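Local coordinates for CLIP-associating protein 2 (Mus musculus, PDB 3WOZ) that probably binds tubulin through its HEAT-repeat TOG domains and contributes to the control of microtubule dynamics, at residues R53-P58 and F86-Q91; E68-F73 and Q109-I114; K94-D99 and S103-V108. All blocks are in the same frame, centred on the assembly; numbering follows the deposited sequence.

Contact 1 of 3, residues R53-P58 and F86-Q91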
loop_
_atom_site.group_PDB
_atom_site.type_symbol
_atom_site.label_atom_id
_atom_site.label_comp_id
_atom_site.label_asym_id
_atom_site.label_seq_id
_atom_site.Cartn_x
_atom_site.Cartn_y
_atom_site.Cartn_z
ATOM N N ARG A 53 5.933 -9.574 -10.280
ATOM C CA ARG A 53 6.713 -10.768 -9.954
ATOM C C ARG A 53 7.956 -10.425 -9.132
ATOM O O ARG A 53 8.374 -11.202 -8.267
ATOM C CB ARG A 53 7.112 -11.518 -11.228
ATOM C CG ARG A 53 5.937 -12.085 -12.016
ATOM C CD ARG A 53 6.400 -13.136 -13.015
ATOM N NE ARG A 53 7.466 -12.637 -13.877
ATOM C CZ ARG A 53 7.264 -11.989 -15.019
ATOM N NH1 ARG A 53 6.028 -11.753 -15.443
ATOM N NH2 ARG A 53 8.297 -11.573 -15.737
HETATM N N MSE A 54 8.535 -9.253 -9.401
HETATM C CA MSE A 54 9.725 -8.782 -8.689
HETATM C C MSE A 54 9.498 -8.601 -7.184
HETATM O O MSE A 54 10.442 -8.632 -6.401
HETATM C CB MSE A 54 10.254 -7.487 -9.310
HETATM C CG MSE A 54 11.771 -7.447 -9.421
HETATM SE SE MSE A 54 12.419 -6.243 -10.811
HETATM C CE MSE A 54 13.798 -7.379 -11.612
ATOM N N PHE A 55 8.243 -8.411 -6.784
ATOM C CA PHE A 55 7.905 -8.344 -5.367
ATOM C C PHE A 55 8.285 -9.628 -4.633
ATOM O O PHE A 55 8.531 -9.605 -3.429
ATOM C CB PHE A 55 6.419 -8.026 -5.170
ATOM C CG PHE A 55 6.105 -6.560 -5.233
ATOM C CD1 PHE A 55 6.537 -5.701 -4.230
ATOM C CD2 PHE A 55 5.376 -6.036 -6.297
ATOM C CE1 PHE A 55 6.258 -4.337 -4.286
ATOM C CE2 PHE A 55 5.083 -4.669 -6.356
ATOM C CZ PHE A 55 5.524 -3.823 -5.343
ATOM N N ALA A 56 8.339 -10.737 -5.370
ATOM C CA ALA A 56 8.771 -12.020 -4.825
ATOM C C ALA A 56 10.172 -12.438 -5.292
ATOM O O ALA A 56 10.474 -13.624 -5.355
ATOM C CB ALA A 56 7.746 -13.105 -5.162
ATOM N N ASP A 57 11.031 -11.472 -5.610
ATOM C CA ASP A 57 12.387 -11.786 -6.075
ATOM C C ASP A 57 13.225 -12.368 -4.931
ATOM O O ASP A 57 13.340 -11.744 -3.879
ATOM C CB ASP A 57 13.062 -10.542 -6.655
ATOM C CG ASP A 57 14.242 -10.875 -7.546
ATOM O OD1 ASP A 57 15.279 -11.361 -7.035
ATOM O OD2 ASP A 57 14.136 -10.631 -8.766
ATOM N N PRO A 58 13.811 -13.565 -5.136
ATOM C CA PRO A 58 14.510 -14.248 -4.048
ATOM C C PRO A 58 15.911 -13.699 -3.768
ATOM O O PRO A 58 16.492 -14.006 -2.727
ATOM C CB PRO A 58 14.592 -15.694 -4.544
ATOM C CG PRO A 58 14.675 -15.566 -6.018
ATOM C CD PRO A 58 13.827 -14.362 -6.379
ATOM N N PHE A 86 -3.648 -1.171 -7.192
ATOM C CA PHE A 86 -4.026 -2.213 -6.236
ATOM C C PHE A 86 -2.829 -3.111 -5.931
ATOM O O PHE A 86 -2.536 -3.387 -4.771
ATOM C CB PHE A 86 -5.215 -3.054 -6.736
ATOM C CG PHE A 86 -5.470 -4.289 -5.908
ATOM C CD1 PHE A 86 -4.915 -5.516 -6.271
ATOM C CD2 PHE A 86 -6.243 -4.220 -4.749
ATOM C CE1 PHE A 86 -5.139 -6.662 -5.498
ATOM C CE2 PHE A 86 -6.473 -5.351 -3.974
ATOM C CZ PHE A 86 -5.924 -6.577 -4.349
ATOM N N VAL A 87 -2.145 -3.553 -6.982
ATOM C CA VAL A 87 -0.996 -4.442 -6.859
ATOM C C VAL A 87 0.172 -3.741 -6.163
ATOM O O VAL A 87 0.738 -4.278 -5.221
ATOM C CB VAL A 87 -0.562 -5.003 -8.240
ATOM C CG1 VAL A 87 0.824 -5.627 -8.168
ATOM C CG2 VAL A 87 -1.592 -6.020 -8.751
ATOM N N LEU A 88 0.507 -2.535 -6.618
ATOM C CA LEU A 88 1.603 -1.768 -6.042
ATOM C C LEU A 88 1.442 -1.589 -4.535
ATOM O O LEU A 88 2.342 -1.924 -3.764
ATOM C CB LEU A 88 1.716 -0.406 -6.729
ATOM C CG LEU A 88 2.684 0.629 -6.148
ATOM C CD1 LEU A 88 4.127 0.125 -6.207
ATOM C CD2 LEU A 88 2.530 1.965 -6.884
ATOM N N LEU A 89 0.283 -1.077 -4.129
ATOM C CA LEU A 89 0.041 -0.699 -2.745
ATOM C C LEU A 89 -0.068 -1.909 -1.810
ATOM O O LEU A 89 0.540 -1.920 -0.728
ATOM C CB LEU A 89 -1.198 0.200 -2.642
ATOM C CG LEU A 89 -1.653 0.676 -1.259
ATOM C CD1 LEU A 89 -0.498 1.310 -0.473
ATOM C CD2 LEU A 89 -2.830 1.638 -1.384
ATOM N N THR A 90 -0.820 -2.924 -2.232
ATOM C CA THR A 90 -1.015 -4.105 -1.405
ATOM C C THR A 90 0.269 -4.908 -1.253
ATOM O O THR A 90 0.565 -5.387 -0.159
ATOM C CB THR A 90 -2.151 -5.027 -1.926
ATOM O OG1 THR A 90 -1.862 -5.443 -3.263
ATOM C CG2 THR A 90 -3.487 -4.307 -1.890
ATOM N N GLN A 91 1.027 -5.047 -2.342
ATOM C CA GLN A 91 2.287 -5.781 -2.292
ATOM C C GLN A 91 3.317 -5.075 -1.409
ATOM O O GLN A 91 4.076 -5.728 -0.694
ATOM C CB GLN A 91 2.851 -6.027 -3.694
ATOM C CG GLN A 91 2.113 -7.099 -4.489
ATOM C CD GLN A 91 2.282 -8.491 -3.902
ATOM O OE1 GLN A 91 3.402 -8.954 -3.685
ATOM N NE2 GLN A 91 1.164 -9.164 -3.642
#

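Contact 2 of 3, residues E68-F73 and Q109-I114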
loop_
_atom_site.group_PDB
_atom_site.type_symbol
_atom_site.label_atom_id
_atom_site.label_comp_id
_atom_site.label_asym_id
_atom_site.label_seq_id
_atom_site.Cartn_x
_atom_site.Cartn_y
_atom_site.Cartn_z
ATOM N N GLU A 68 14.228 0.534 -4.986
ATOM C CA GLU A 68 14.773 1.858 -5.301
ATOM C C GLU A 68 14.300 2.369 -6.655
ATOM O O GLU A 68 14.067 3.559 -6.822
ATOM C CB GLU A 68 16.302 1.845 -5.268
ATOM C CG GLU A 68 16.875 1.756 -3.873
ATOM C CD GLU A 68 18.369 1.484 -3.856
ATOM O OE1 GLU A 68 18.837 0.617 -4.627
ATOM O OE2 GLU A 68 19.072 2.134 -3.054
ATOM N N THR A 69 14.181 1.463 -7.617
ATOM C CA THR A 69 13.720 1.801 -8.960
ATOM C C THR A 69 12.241 2.209 -8.956
ATOM O O THR A 69 11.824 3.045 -9.758
ATOM C CB THR A 69 13.941 0.618 -9.931
ATOM O OG1 THR A 69 15.255 0.090 -9.738
ATOM C CG2 THR A 69 13.794 1.058 -11.390
ATOM N N LEU A 70 11.464 1.620 -8.044
ATOM C CA LEU A 70 10.029 1.910 -7.915
ATOM C C LEU A 70 9.748 3.392 -7.710
ATOM O O LEU A 70 8.770 3.917 -8.245
ATOM C CB LEU A 70 9.401 1.117 -6.759
ATOM C CG LEU A 70 8.767 -0.260 -6.991
ATOM C CD1 LEU A 70 8.187 -0.778 -5.677
ATOM C CD2 LEU A 70 7.673 -0.216 -8.060
ATOM N N VAL A 71 10.614 4.055 -6.943
ATOM C CA VAL A 71 10.457 5.474 -6.619
ATOM C C VAL A 71 10.418 6.308 -7.901
ATOM O O VAL A 71 9.495 7.093 -8.108
ATOM C CB VAL A 71 11.578 5.967 -5.667
ATOM C CG1 VAL A 71 11.538 7.489 -5.495
ATOM C CG2 VAL A 71 11.458 5.281 -4.314
ATOM N N ASP A 72 11.413 6.100 -8.760
ATOM C CA ASP A 72 11.502 6.771 -10.056
ATOM C C ASP A 72 10.382 6.363 -11.003
ATOM O O ASP A 72 9.863 7.194 -11.746
ATOM C CB ASP A 72 12.851 6.466 -10.705
ATOM C CG ASP A 72 13.994 7.098 -9.961
ATOM O OD1 ASP A 72 14.704 6.370 -9.226
ATOM O OD2 ASP A 72 14.161 8.329 -10.090
ATOM N N PHE A 73 10.034 5.079 -10.970
ATOM C CA PHE A 73 8.990 4.519 -11.823
ATOM C C PHE A 73 7.640 5.130 -11.493
ATOM O O PHE A 73 6.928 5.582 -12.389
ATOM C CB PHE A 73 8.953 2.995 -11.676
ATOM C CG PHE A 73 7.842 2.326 -12.436
ATOM C CD1 PHE A 73 6.810 1.687 -11.758
ATOM C CD2 PHE A 73 7.834 2.319 -13.829
ATOM C CE1 PHE A 73 5.791 1.050 -12.452
ATOM C CE2 PHE A 73 6.815 1.692 -14.528
ATOM C CZ PHE A 73 5.797 1.048 -13.839
ATOM N N GLN A 109 9.190 1.517 2.999
ATOM C CA GLN A 109 8.533 2.704 3.546
ATOM C C GLN A 109 8.605 3.883 2.574
ATOM O O GLN A 109 7.611 4.581 2.362
ATOM C CB GLN A 109 9.113 3.088 4.913
ATOM C CG GLN A 109 8.315 4.173 5.643
ATOM C CD GLN A 109 6.862 3.770 5.864
ATOM O OE1 GLN A 109 6.567 2.892 6.674
ATOM N NE2 GLN A 109 5.951 4.403 5.135
ATOM N N LYS A 110 9.778 4.075 1.971
ATOM C CA LYS A 110 9.988 5.135 0.994
ATOM C C LYS A 110 9.067 4.962 -0.214
ATOM O O LYS A 110 8.419 5.917 -0.643
ATOM C CB LYS A 110 11.459 5.185 0.556
ATOM C CG LYS A 110 11.757 6.131 -0.612
ATOM C CD LYS A 110 11.554 7.590 -0.224
ATOM C CE LYS A 110 12.025 8.530 -1.322
ATOM N NZ LYS A 110 11.562 9.922 -1.047
ATOM N N ALA A 111 9.023 3.745 -0.754
ATOM C CA ALA A 111 8.121 3.420 -1.858
ATOM C C ALA A 111 6.652 3.663 -1.492
ATOM O O ALA A 111 5.883 4.173 -2.311
ATOM C CB ALA A 111 8.335 1.989 -2.315
ATOM N N LEU A 112 6.271 3.299 -0.268
ATOM C CA LEU A 112 4.925 3.567 0.238
ATOM C C LEU A 112 4.632 5.062 0.312
ATOM O O LEU A 112 3.534 5.492 -0.044
ATOM C CB LEU A 112 4.713 2.942 1.624
ATOM C CG LEU A 112 4.436 1.443 1.743
ATOM C CD1 LEU A 112 4.563 1.014 3.202
ATOM C CD2 LEU A 112 3.049 1.080 1.185
ATOM N N ASP A 113 5.609 5.843 0.782
ATOM C CA ASP A 113 5.443 7.290 0.920
ATOM C C ASP A 113 5.257 7.944 -0.449
ATOM O O ASP A 113 4.406 8.820 -0.612
ATOM C CB ASP A 113 6.644 7.922 1.642
ATOM C CG ASP A 113 6.741 7.519 3.107
ATOM O OD1 ASP A 113 5.769 6.985 3.691
ATOM O OD2 ASP A 113 7.813 7.753 3.691
ATOM N N ILE A 114 6.058 7.508 -1.419
ATOM C CA ILE A 114 5.956 7.974 -2.801
ATOM C C ILE A 114 4.572 7.635 -3.367
ATOM O O ILE A 114 3.896 8.504 -3.911
ATOM C CB ILE A 114 7.082 7.365 -3.692
ATOM C CG1 ILE A 114 8.471 7.772 -3.180
ATOM C CG2 ILE A 114 6.907 7.748 -5.162
ATOM C CD1 ILE A 114 8.719 9.257 -3.118
#

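Contact 3 of 3, residues K94-D99 and S103-V108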
loop_
_atom_site.group_PDB
_atom_site.type_symbol
_atom_site.label_atom_id
_atom_site.label_comp_id
_atom_site.label_asym_id
_atom_site.label_seq_id
_atom_site.Cartn_x
_atom_site.Cartn_y
_atom_site.Cartn_z
ATOM N N LYS A 94 2.327 -5.732 2.225
ATOM C CA LYS A 94 2.755 -7.083 2.582
ATOM C C LYS A 94 4.258 -7.121 2.887
ATOM O O LYS A 94 4.676 -7.704 3.888
ATOM C CB LYS A 94 2.395 -8.079 1.478
ATOM C CG LYS A 94 0.905 -8.376 1.381
ATOM C CD LYS A 94 0.618 -9.393 0.293
ATOM C CE LYS A 94 -0.728 -10.075 0.534
ATOM N NZ LYS A 94 -1.158 -10.908 -0.629
ATOM N N LYS A 95 5.056 -6.478 2.037
ATOM C CA LYS A 95 6.504 -6.369 2.257
ATOM C C LYS A 95 6.829 -5.604 3.535
ATOM O O LYS A 95 7.713 -6.003 4.292
ATOM C CB LYS A 95 7.201 -5.723 1.055
ATOM C CG LYS A 95 7.282 -6.619 -0.168
ATOM C CD LYS A 95 7.997 -7.921 0.154
ATOM C CE LYS A 95 7.413 -9.064 -0.630
ATOM N NZ LYS A 95 8.333 -10.221 -0.607
HETATM N N MSE A 96 6.094 -4.522 3.774
HETATM C CA MSE A 96 6.241 -3.717 4.984
HETATM C C MSE A 96 5.896 -4.515 6.244
HETATM O O MSE A 96 6.416 -4.233 7.322
HETATM C CB MSE A 96 5.375 -2.454 4.899
HETATM C CG MSE A 96 5.715 -1.378 5.921
HETATM SE SE MSE A 96 7.491 -0.591 5.632
HETATM C CE MSE A 96 7.894 -0.120 7.482
ATOM N N GLY A 97 5.020 -5.507 6.098
ATOM C CA GLY A 97 4.614 -6.350 7.218
ATOM C C GLY A 97 5.383 -7.657 7.315
ATOM O O GLY A 97 5.103 -8.476 8.192
ATOM N N ALA A 98 6.352 -7.851 6.422
ATOM C CA ALA A 98 7.133 -9.093 6.380
ATOM C C ALA A 98 8.368 -9.104 7.297
ATOM O O ALA A 98 9.133 -10.063 7.280
ATOM C CB ALA A 98 7.533 -9.422 4.942
ATOM N N ASP A 99 8.550 -8.048 8.089
ATOM C CA ASP A 99 9.675 -7.952 9.039
ATOM C C ASP A 99 11.030 -8.120 8.331
ATOM O O ASP A 99 11.854 -8.957 8.707
ATOM C CB ASP A 99 9.510 -8.971 10.185
ATOM C CG ASP A 99 10.520 -8.770 11.312
ATOM O OD1 ASP A 99 10.562 -7.666 11.901
ATOM O OD2 ASP A 99 11.266 -9.728 11.610
ATOM N N SER A 103 17.432 -1.836 6.734
ATOM C CA SER A 103 17.802 -1.126 5.507
ATOM C C SER A 103 16.779 -1.326 4.387
ATOM O O SER A 103 16.501 -0.402 3.630
ATOM C CB SER A 103 19.194 -1.546 5.029
ATOM O OG SER A 103 19.218 -2.919 4.688
ATOM N N VAL A 104 16.231 -2.535 4.301
ATOM C CA VAL A 104 15.234 -2.884 3.294
ATOM C C VAL A 104 13.853 -2.306 3.642
ATOM O O VAL A 104 13.152 -1.812 2.756
ATOM C CB VAL A 104 15.175 -4.421 3.066
ATOM C CG1 VAL A 104 14.189 -4.778 1.966
ATOM C CG2 VAL A 104 16.553 -4.953 2.699
ATOM N N GLN A 105 13.476 -2.350 4.922
ATOM C CA GLN A 105 12.228 -1.733 5.394
ATOM C C GLN A 105 12.159 -0.247 5.062
ATOM O O GLN A 105 11.090 0.267 4.722
ATOM C CB GLN A 105 12.041 -1.917 6.907
ATOM C CG GLN A 105 11.447 -3.259 7.318
ATOM C CD GLN A 105 10.846 -3.247 8.730
ATOM O OE1 GLN A 105 10.198 -2.279 9.139
ATOM N NE2 GLN A 105 11.065 -4.328 9.474
ATOM N N ALA A 106 13.297 0.442 5.176
ATOM C CA ALA A 106 13.375 1.856 4.822
ATOM C C ALA A 106 12.993 2.096 3.355
ATOM O O ALA A 106 12.317 3.078 3.038
ATOM C CB ALA A 106 14.767 2.415 5.118
ATOM N N LYS A 107 13.412 1.183 2.481
ATOM C CA LYS A 107 13.137 1.281 1.049
ATOM C C LYS A 107 11.666 1.003 0.720
ATOM O O LYS A 107 11.120 1.587 -0.209
ATOM C CB LYS A 107 14.043 0.327 0.266
ATOM C CG LYS A 107 15.538 0.672 0.316
ATOM C CD LYS A 107 16.365 -0.491 -0.237
ATOM C CE LYS A 107 17.786 -0.070 -0.626
ATOM N NZ LYS A 107 18.595 0.419 0.529
ATOM N N VAL A 108 11.046 0.096 1.475
ATOM C CA VAL A 108 9.622 -0.203 1.339
ATOM C C VAL A 108 8.821 0.997 1.828
ATOM O O VAL A 108 7.901 1.453 1.148
ATOM C CB VAL A 108 9.204 -1.467 2.135
ATOM C CG1 VAL A 108 7.714 -1.752 1.947
ATOM C CG2 VAL A 108 10.024 -2.672 1.714
#

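Contact 1 of 3, residues R53-P58 and F86-Q91
The ring of F55 lies flat against the aliphatic part of Q91. CB of Q91 sits 3.5 Å from the centroid of the F55 ring and only 5° off the ring normal, a CH-pi contact centred over one face, with all six ring carbons nearly equidistant from that one methylene. Both side chains leave their backbones with CG beside the N. A second bend at chi2 (-67°) brings OE1 of Q91 to 3.5 Å from CB of F55, the amide plane turned 65° from the ring. At its far end the ring probes helix 85-96 more lightly: CZ of F55 is 4.0 Å from the carbonyl O of L88, approached obliquely, and 4.3 Å from CD1 of L88. The arrangement belongs to the helical HEAT-repeat packing of a TOG domain; F55 stands in the type I turn from M54 to D57 that carries the chain from helix 41-54 toward helix 60-77, and F66 of that next helix meets its ring edge-to-face. An alanine here would remove the ring and is likely to leave CB of Q91 without the face it lies on and F66 without its edge-to-face partner, with the Q91 side chain freer to turn. Away from this buried ring the contact is looser: Q91 is itself partly exposed, the touch on L88 is light, and the backbone O of F55 takes its hydrogen bond from NZ of K95, beyond the segment 86-91.

Contact 2 of 3, residues E68-F73 and Q109-I114
Two near-parallel helices pack through a small apolar patch, V71 against K110 and I114 and L70 against A111, mostly buried within the HEAT-repeat array of the TOG domain. The segments 68-73 and 109-114 belong to helices 60-77 and 102-118; the axes of the two segments run 11° apart and approach to 9.0 Å, a near-parallel pairing of helices that lie side by side in the array. L92 of helix 85-96, which comes between them in sequence, packs on A111 and L112. No hydrogen bond crosses the interface, so its fit depends on side-chain shape. V71 supplies most of the surface that segment 68-73 buries, and its CA lies 5.7 Å from that of A111. Its two methyls divide the work: CG1, anti to the backbone N (chi1 171°), meets CG1 of I114 at 3.9 Å, while CG2 touches the aliphatic CG of K110 at 3.8 Å. Both partners cross the valine at about a right angle. Toward the core, CD1 of L70 reaches CB of A111 at 4.4 Å, and F51 and F55 also pack on L70. K110 is exposed and lends the start of its chain to the patch. I114 also uses its other branch, whose methyl CG2 stands 4.0 Å from the backbone O of V71.

Contact 3 of 3, residues K94-D99 and S103-V108
M96, a selenomethionine, and V108 meet at the middle of this contact, with CB of M96 3.8 Å from CG1 of V108. The same valine methyl is 3.7 Å from the backbone N of M96 and 4.1 Å from CB of K95, so one branch of V108 fits against the last turn of helix 85-96. CG of M96 is anti to the backbone N (chi1 -165°), and a bend at chi2 (67°) swings the chain toward helix 102-118: SE lies 3.9 Å from CG1 of V108 and 3.8 Å from the backbone O of Q105. Beyond SE, the methyl CE reaches OE1 of Q105 at 3.6 Å, the two side chains crossing at about a right angle. This is the end of a helical hairpin, in which helices 85-96 and 102-118 of the HEAT-repeat TOG domain are joined by a short turn. At D99 the chain leaves helical geometry with positive phi, and the turn passes close to the Q105 amide, whose NE2 lies 3.9 Å from CA of D99. That amide is not bonded to the D99 carboxylate; its NE2 donates instead to the backbone O of L100, which ties the Q105 side chain to the connecting turn. Further out, the K95 side chain leads away from V108 and its NZ is hydrogen-bonded to the carbonyl O of F55. V108 and K95 also pack against helix 60-77, through L67 and F63 respectively, while Q109, next to V108, and L112, nearly a turn further along helix 102-118, also pack on M96.

From the N terminus, the chain first enters contact 1 at the end of helix 41-54, then passes through helix 60-77, whose residues 68-73 open contact 2. Residues 86-91 of helix 85-96 close contact 1 while contact 2 is still open, so these two cross. Helix 85-96 next runs into 94-99, and contact 3 closes a short loop at 103-108, lying wholly within the longer excursion that contact 2 completes at 109-114. Contacts 1 and 3 thus follow in series on helix 85-96, and contacts 2 and 3 share helix 102-118. Together they bind four consecutive helices, with L88 packing on L70 and L89 on L112 between contacts 1 and 2.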